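Malonyl CoA reductase (malonate semialdehyde-forming) (Sulfolobus tokodaii, PDB 2EP5) probably reduces malonyl-CoA to malonate semialdehyde with NADPH, as a member of the aspartate-semialdehyde dehydrogenase family. Local coordinates at residues Val35-Ser38 / Pro39-Gly43. Numbering follows the deposited sequence.
Sequences VSAS and PSKIG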
# COMPACT_ATOMS: atom_id res chain seq x y z
N VAL A 35 -9.30 25.21 23.32
CA VAL A 35 -8.45 24.15 22.80
C VAL A 35 -7.03 24.57 23.09
O VAL A 35 -6.69 25.76 23.02
CB VAL A 35 -8.63 23.97 21.27
CG1 VAL A 35 -10.00 23.40 20.98
CG2 VAL A 35 -8.45 25.29 20.55
N SER A 36 -6.21 23.59 23.44
CA SER A 36 -4.82 23.83 23.77
C SER A 36 -3.91 23.04 22.84
O SER A 36 -4.32 22.02 22.29
CB SER A 36 -4.57 23.43 25.22
OG SER A 36 -3.24 23.68 25.61
N ALA A 37 -2.70 23.54 22.67
CA ALA A 37 -1.71 22.89 21.82
C ALA A 37 -0.34 23.32 22.33
O ALA A 37 -0.22 23.85 23.44
CB ALA A 37 -1.89 23.33 20.37
N SER A 38 0.69 23.09 21.52
CA SER A 38 2.05 23.45 21.90
C SER A 38 2.17 24.96 22.14
O SER A 38 1.41 25.75 21.57
CB SER A 38 3.04 23.01 20.81
OG SER A 38 2.83 23.74 19.61
N PRO A 39 3.12 25.37 22.99
CA PRO A 39 3.40 26.76 23.37
C PRO A 39 3.46 27.78 22.24
O PRO A 39 2.84 28.84 22.32
CB PRO A 39 4.74 26.64 24.11
CG PRO A 39 4.61 25.31 24.78
CD PRO A 39 4.06 24.45 23.66
N SER A 40 4.23 27.48 21.20
CA SER A 40 4.38 28.39 20.07
C SER A 40 3.08 28.68 19.33
O SER A 40 3.01 29.63 18.55
CB SER A 40 5.42 27.83 19.09
OG SER A 40 5.06 26.53 18.65
N LYS A 41 2.05 27.88 19.56
CA LYS A 41 0.77 28.07 18.89
C LYS A 41 -0.21 28.88 19.75
O LYS A 41 -1.23 29.37 19.25
CB LYS A 41 0.14 26.71 18.56
CG LYS A 41 1.05 25.78 17.77
CD LYS A 41 0.48 24.37 17.74
CE LYS A 41 1.42 23.36 17.06
NZ LYS A 41 1.01 21.95 17.35
N ILE A 42 0.09 29.00 21.04
CA ILE A 42 -0.77 29.75 21.95
C ILE A 42 -1.02 31.16 21.42
O ILE A 42 -0.09 31.85 21.00
CB ILE A 42 -0.13 29.82 23.37
CG1 ILE A 42 0.05 28.40 23.93
CG2 ILE A 42 -1.00 30.66 24.30
CD1 ILE A 42 0.91 28.33 25.20
N GLY A 43 -2.28 31.57 21.42
CA GLY A 43 -2.61 32.89 20.93
C GLY A 43 -3.17 32.88 19.52
O GLY A 43 -3.95 33.76 19.15
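With chi1 at -54°, Lys-41 sets CG beside its own backbone N, and from there its chain runs extended back along Ser-38, whose OG (chi1 66°) is turned between its N and carbonyl carbon to meet it. Ser-38 stands at the entry to a 3-10 turn, residues 39-41, that follows strand 30-36 of the parallel Rossmann-type sheet in the NAD-binding domain, and Lys-41 folds back from the end of that turn. Ser-38 OG lies against the lysine methylenes, 3.3 Å from Lys-41 CG and 3.1 Å from Lys-41 CD; serine suits the place because its short hydroxymethyl group fits beside the long chain. The turn is closed by Lys-41 N, which donates to Ser-38 O at 3.0 Å; the bond is moderately bent, 152° at the hydrogen, and the donor stands above the carbonyl plane. Ile-42 N repeats the pattern on Pro-39 O at 3.0 Å. Proline suits the first place of such a turn, since its ring fixes phi near the value required and it has no N-H to leave without a partner. Alanine suits its place before Ser-38: the small Ala-37 CB lets Lys-41 CD pass at 3.7 Å, while Thr-13 and Ile-67 touch it from the neighbouring loop and strand. Lysine adds a long aliphatic chain that can lie over Ala-37 and Ser-38 and also reach Thr-13 and Ala-49. Cut back to an alanine, Lys-41 would probably leave Ser-38 OG without the methylenes packed against it. Lys-41 NZ comes within 3.4 Å of Ser-38 OG, but is not directed for a hydrogen bond.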